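Local coordinates for protein cephalosporin hydroxylase CMCI (Streptomyces clavuligerus, PDB 2BM8) that probably takes part in cephamycin biosynthesis, at the hydroxylation and methylation of the cephalosporin nucleus, and has a methyltransferase-like Rossmann fold, at residues 64-67 and 68-71; 162-165 and 166-169; 176-179 and 180-183. The protein carries 3 engineered substitutions. All coordinates share one frame; numbering follows the deposited sequence.

The three contacts follow one another along the chain, all within one Rossmann-like domain, and each lies at a join between loop and regular structure. Contact 1 starts helix 67-80, which leads to strand 84-88 in the parallel part of the sheet. Contacts 2 and 3 sit near the two ends of a single crossover: strand 155-159, helix 165-175, strand 182-185. Their centres are 16 Å apart, and they touch where Met169 CG packs on Phe183 CE2 at 3.7 Å. Contact 1 stands off, its centre about 23 Å from contact 2 and 22 Å from contact 3. Two are thus helix starts and one is the turn into a strand, all in a methyltransferase-type fold.

Contact 1 (64-67 and 68-71); sequences LKDP and DTQA
Gln70 folds back along the first turn of its helix to tie itself to Lys65, the second residue ahead of the helix. Its CG stands beside its own backbone N (chi1 -71°) and passes Asp66 O at 3.5 Å; from there the extended chain carries the amide on to Lys65. There NE2 donates to Lys65 O at 2.9 Å in a nearly straight bond (164°). The carbonyl oxygen lies close to the plane of the glutamine amide, while the donor is tilted from the plane of the carbonyl. Glutamine suits the place because it is long enough to reach past the helix end and ends in an N-H donor.

Asp66 occupies the N-cap. Its CG is wedged between its own N and carbonyl carbon (chi1 68°), which turns OD1 back over the first amides of the helix. OD1 accepts weakly from Asp68 N and from Thr69 N, both at 3.4 Å. Asp68 OD2 comes within 4.4 Å of the same oxygen, a like-charge approach that the positive end of the helix dipole would probably ease. Pro67 follows, and having no N-H it costs nothing at a helix start; its carbonyl O takes Ala71 N at 3.0 Å, while Gln70 N bonds to Asp66 O at 2.9 Å.

Lys65 touches Thr69 only lightly, CB to CG2, and then leads away to salt bridges with Glu87 and Glu186. Thr69 OG1 bonds to Gln223 and Ser221, and Pro67 packs against Pro67 of the second subunit. Aspartate at the N-cap followed by proline is a classic helix start, and here it opens helix 67-80, which precedes strand 84-88 of the Rossmann-like sheet.

Contact 2 (162-165 and 166-169); sequences HANT and FNIM
Asn164 and Asn167 meet one turn apart, where the loop after strand 155-159 becomes a helix. In Asn164 the group CG lies opposite the backbone N across CA-CB (chi1 -166°), which swings the amide toward Asn167, one turn on. Starting at the root, CB meets the methyl CD1 of Ile168 at 4.1 Å, an apolar touch. CG then rests on Asn167 CB at 3.5 Å. At the end the amide divides its work. OD1 accepts from Asn167 ND2 at 2.9 Å, with an N-H...O angle of 167°; the oxygen lies in the plane of the donor amide, although that donor is tilted out of the acceptor's own plane. The two amides are turned 60° against each other, so they join at a corner and do not stack. OD1 also takes a hydrogen from a water 2.8 Å away. ND2, beside Asn167 CB, makes a weak bond to Cys139 O.

That water accepts from Asn167 N at 3.0 Å. Asn164, at the N-cap, makes no direct capping bond with its side chain, and the water instead bridges Asn164 OD1 to Asn167 N. Asparagine serves both roles: OD1 accepts from the water and from Asn167 ND2, and its own ND2 is a donor for the loop. The backbone goes on with Ile168 N to Asn164 O at 3.0 Å and Met169 N to Thr165 O at 2.8 Å.

Phe166 is set edge-to-face with Tyr203 and packs on Leu12 of the third subunit, while Asn167 packs on Phe9 of the same subunit. A water-bridged N-cap thus opens helix 165-175, the connection of a beta-alpha-beta crossover between the neighbouring parallel strands 155-159 and 182-185.

Contact 3 (176-179 and 180-183); sequences LLEE and GDYF
A type II beta turn from Glu178 to Asp181 brings the chain from the end of helix 165-175 into strand 182-185. It is closed by Asp181 N donating to Glu178 O at 3.1 Å. Gly180 fills the third position with positive phi (99°), where any side chain would collide with Glu179 O.

The Asp181 side chain adds a second tie in the reverse direction. With CG beside its own N (chi1 -69°), the carboxylate comes back to the first residue of the turn, and Glu178 N donates to OD2 at 2.9 Å in an almost straight line (178°), arriving from above the carboxylate plane. On the apolar side, Leu177 CD2 lies 3.8 Å from Asp181 CB, and Leu177 CD1 approaches Phe183 CB at 4.4 Å; a branched leucine suits this spot by covering both the aspartate's root and the start of the strand.

His153 ND1 also bonds to Asp181 OD2, and Leu155 N to Asp181 OD1, which a water meets as well. A buried carboxylate that accepts from several N-H groups and a water is consistent with a charged form, and its bonds tie the turn to the neighbouring strand 155-159.

Contact 1 (64-67 and 68-71)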
# COMPACT_ATOMS: atom_id res chain seq x y z
N LEU B 64 12.21 -23.42 9.99
CA LEU B 64 11.06 -22.59 10.32
C LEU B 64 11.43 -21.14 10.64
O LEU B 64 10.56 -20.29 10.70
CB LEU B 64 10.29 -23.18 11.50
CG LEU B 64 9.49 -24.47 11.33
CD1 LEU B 64 8.15 -24.31 12.00
CD2 LEU B 64 9.31 -24.88 9.88
N LYS B 65 12.71 -20.87 10.85
CA LYS B 65 13.18 -19.52 11.09
C LYS B 65 13.56 -18.86 9.77
O LYS B 65 14.40 -19.39 9.05
CB LYS B 65 14.35 -19.52 12.07
CG LYS B 65 13.93 -19.98 13.50
CD LYS B 65 15.07 -19.86 14.50
CE LYS B 65 14.78 -20.52 15.85
NZ LYS B 65 13.35 -20.83 16.10
N ASP B 66 12.96 -17.72 9.44
CA ASP B 66 13.19 -17.14 8.13
C ASP B 66 14.51 -16.34 8.05
O ASP B 66 15.17 -16.16 9.07
CB ASP B 66 11.93 -16.42 7.57
CG ASP B 66 11.55 -15.18 8.32
OD1 ASP B 66 12.44 -14.42 8.78
OD2 ASP B 66 10.34 -14.87 8.45
N PRO B 67 14.94 -15.98 6.84
CA PRO B 67 16.22 -15.28 6.66
C PRO B 67 16.45 -14.04 7.52
O PRO B 67 17.56 -13.82 7.93
CB PRO B 67 16.19 -14.90 5.18
CG PRO B 67 15.42 -15.99 4.55
CD PRO B 67 14.31 -16.27 5.54
N ASP B 68 15.43 -13.25 7.78
CA ASP B 68 15.61 -12.06 8.59
C ASP B 68 15.87 -12.45 10.04
O ASP B 68 16.64 -11.80 10.74
CB ASP B 68 14.38 -11.15 8.45
CG ASP B 68 14.17 -10.71 6.98
OD1 ASP B 68 15.18 -10.26 6.36
OD2 ASP B 68 13.08 -10.83 6.35
N THR B 69 15.23 -13.53 10.49
CA THR B 69 15.46 -14.05 11.83
C THR B 69 16.85 -14.69 12.00
O THR B 69 17.53 -14.45 13.00
CB THR B 69 14.37 -15.06 12.16
OG1 THR B 69 13.12 -14.37 12.21
CG2 THR B 69 14.54 -15.62 13.56
N GLN B 70 17.25 -15.50 11.01
CA GLN B 70 18.59 -16.05 10.94
C GLN B 70 19.63 -14.94 11.04
O GLN B 70 20.61 -15.09 11.76
CB GLN B 70 18.78 -16.82 9.63
CG GLN B 70 18.02 -18.14 9.54
CD GLN B 70 18.10 -18.76 8.14
OE1 GLN B 70 19.20 -18.86 7.56
NE2 GLN B 70 16.95 -19.15 7.60
N ALA B 71 19.41 -13.84 10.33
CA ALA B 71 20.33 -12.69 10.37
C ALA B 71 20.49 -12.07 11.77
O ALA B 71 21.59 -11.75 12.19
CB ALA B 71 19.88 -11.60 9.39

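Contact 2 (162-165 and 166-169)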
# COMPACT_ATOMS: atom_id res chain seq x y z
N HIS B 162 5.31 -22.01 23.84
CA HIS B 162 4.36 -20.98 24.28
C HIS B 162 3.23 -21.48 25.18
O HIS B 162 2.11 -20.96 25.11
CB HIS B 162 3.73 -20.23 23.10
CG HIS B 162 4.65 -19.97 21.95
ND1 HIS B 162 5.40 -18.82 21.85
CD2 HIS B 162 4.89 -20.66 20.81
CE1 HIS B 162 6.08 -18.83 20.71
NE2 HIS B 162 5.78 -19.94 20.07
N ALA B 163 3.49 -22.46 26.04
CA ALA B 163 2.44 -23.03 26.88
C ALA B 163 2.40 -22.43 28.29
O ALA B 163 1.39 -21.85 28.70
CB ALA B 163 2.58 -24.57 26.95
N ASN B 164 3.48 -22.56 29.04
CA ASN B 164 3.47 -22.10 30.45
C ASN B 164 4.49 -20.99 30.57
O ASN B 164 5.18 -20.87 31.55
CB ASN B 164 3.80 -23.29 31.37
CG ASN B 164 3.50 -23.04 32.84
OD1 ASN B 164 2.62 -22.26 33.21
ND2 ASN B 164 4.24 -23.74 33.69
N THR B 165 4.55 -20.16 29.54
CA THR B 165 5.70 -19.31 29.28
C THR B 165 6.13 -18.41 30.45
O THR B 165 7.28 -18.43 30.88
CB THR B 165 5.39 -18.46 28.04
OG1 THR B 165 5.03 -19.31 26.94
CG2 THR B 165 6.64 -17.68 27.58
N PHE B 166 5.19 -17.63 30.99
CA PHE B 166 5.51 -16.73 32.09
C PHE B 166 6.02 -17.46 33.31
O PHE B 166 6.95 -16.97 33.97
CB PHE B 166 4.30 -15.85 32.43
CG PHE B 166 3.99 -14.85 31.36
CD1 PHE B 166 2.90 -15.02 30.53
CD2 PHE B 166 4.82 -13.76 31.17
CE1 PHE B 166 2.62 -14.11 29.54
CE2 PHE B 166 4.55 -12.84 30.17
CZ PHE B 166 3.45 -13.02 29.35
N ASN B 167 5.45 -18.62 33.61
CA ASN B 167 5.94 -19.47 34.70
C ASN B 167 7.35 -19.98 34.43
O ASN B 167 8.19 -19.97 35.32
CB ASN B 167 4.99 -20.65 34.97
CG ASN B 167 3.88 -20.31 35.98
OD1 ASN B 167 4.12 -19.67 37.01
ND2 ASN B 167 2.65 -20.73 35.68
N ILE B 168 7.61 -20.39 33.19
CA ILE B 168 8.94 -20.84 32.79
C ILE B 168 9.93 -19.69 32.87
O ILE B 168 11.10 -19.89 33.19
CB ILE B 168 8.90 -21.42 31.35
CG1 ILE B 168 8.05 -22.68 31.29
CG2 ILE B 168 10.30 -21.75 30.85
CD1 ILE B 168 7.62 -23.02 29.87
N MET B 169 9.46 -18.49 32.57
CA MET B 169 10.26 -17.25 32.68
C MET B 169 10.66 -16.95 34.12
O MET B 169 11.78 -16.55 34.36
CB MET B 169 9.50 -16.05 32.13
CG MET B 169 10.32 -15.09 31.30
SD MET B 169 9.26 -14.16 30.16
CE MET B 169 9.17 -12.61 30.98
O HOH W 1 2.70 -19.46 32.71

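Contact 3 (176-179 and 180-183)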
# COMPACT_ATOMS: atom_id res chain seq x y z
N LEU B 176 18.17 -20.00 36.45
CA LEU B 176 18.97 -20.25 35.25
C LEU B 176 19.80 -19.07 34.73
O LEU B 176 21.00 -19.19 34.57
CB LEU B 176 18.08 -20.77 34.11
CG LEU B 176 18.81 -21.45 32.94
CD1 LEU B 176 19.95 -22.36 33.39
CD2 LEU B 176 17.83 -22.23 32.09
N LEU B 177 19.15 -17.95 34.45
CA LEU B 177 19.80 -16.85 33.74
C LEU B 177 20.79 -16.10 34.63
O LEU B 177 20.56 -15.89 35.82
CB LEU B 177 18.76 -15.87 33.20
CG LEU B 177 17.59 -16.45 32.39
CD1 LEU B 177 16.53 -15.39 32.21
CD2 LEU B 177 18.02 -17.00 31.04
N GLU B 178 21.91 -15.72 34.03
CA GLU B 178 22.79 -14.72 34.62
C GLU B 178 22.69 -13.47 33.77
O GLU B 178 22.09 -13.47 32.71
CB GLU B 178 24.23 -15.22 34.62
CG GLU B 178 24.46 -16.60 35.21
CD GLU B 178 25.88 -17.09 34.99
OE1 GLU B 178 26.55 -16.61 34.04
OE2 GLU B 178 26.35 -17.95 35.77
N GLU B 179 23.33 -12.41 34.22
CA GLU B 179 23.33 -11.14 33.51
C GLU B 179 23.86 -11.32 32.08
O GLU B 179 24.89 -11.95 31.89
CB GLU B 179 24.15 -10.11 34.30
CG GLU B 179 24.41 -8.82 33.54
CD GLU B 179 25.11 -7.78 34.40
OE1 GLU B 179 25.47 -8.08 35.56
OE2 GLU B 179 25.29 -6.64 33.91
N GLY B 180 23.15 -10.79 31.10
CA GLY B 180 23.52 -10.96 29.70
C GLY B 180 22.77 -12.05 28.96
O GLY B 180 22.61 -11.95 27.73
N ASP B 181 22.29 -13.08 29.66
CA ASP B 181 21.58 -14.21 29.04
C ASP B 181 20.27 -13.77 28.42
O ASP B 181 19.61 -12.88 28.92
CB ASP B 181 21.31 -15.33 30.05
CG ASP B 181 22.59 -16.04 30.50
OD1 ASP B 181 23.67 -15.80 29.92
OD2 ASP B 181 22.60 -16.86 31.44
N TYR B 182 19.89 -14.40 27.32
CA TYR B 182 18.69 -14.01 26.60
C TYR B 182 17.53 -14.95 26.92
O TYR B 182 17.72 -16.14 27.10
CB TYR B 182 18.97 -13.98 25.10
CG TYR B 182 19.64 -12.71 24.64
CD1 TYR B 182 21.02 -12.56 24.69
CD2 TYR B 182 18.89 -11.64 24.18
CE1 TYR B 182 21.63 -11.38 24.26
CE2 TYR B 182 19.50 -10.47 23.76
CZ TYR B 182 20.86 -10.35 23.80
OH TYR B 182 21.44 -9.17 23.39
N PHE B 183 16.34 -14.40 27.06
CA PHE B 183 15.12 -15.18 27.07
C PHE B 183 14.28 -14.62 25.95
O PHE B 183 13.90 -13.46 25.99
CB PHE B 183 14.38 -15.08 28.41
CG PHE B 183 13.22 -16.06 28.53
CD1 PHE B 183 13.34 -17.22 29.28
CD2 PHE B 183 12.00 -15.81 27.91
CE1 PHE B 183 12.27 -18.11 29.40
CE2 PHE B 183 10.93 -16.71 28.03
CZ PHE B 183 11.08 -17.85 28.78
O HOH W 2 25.29 -13.78 30.32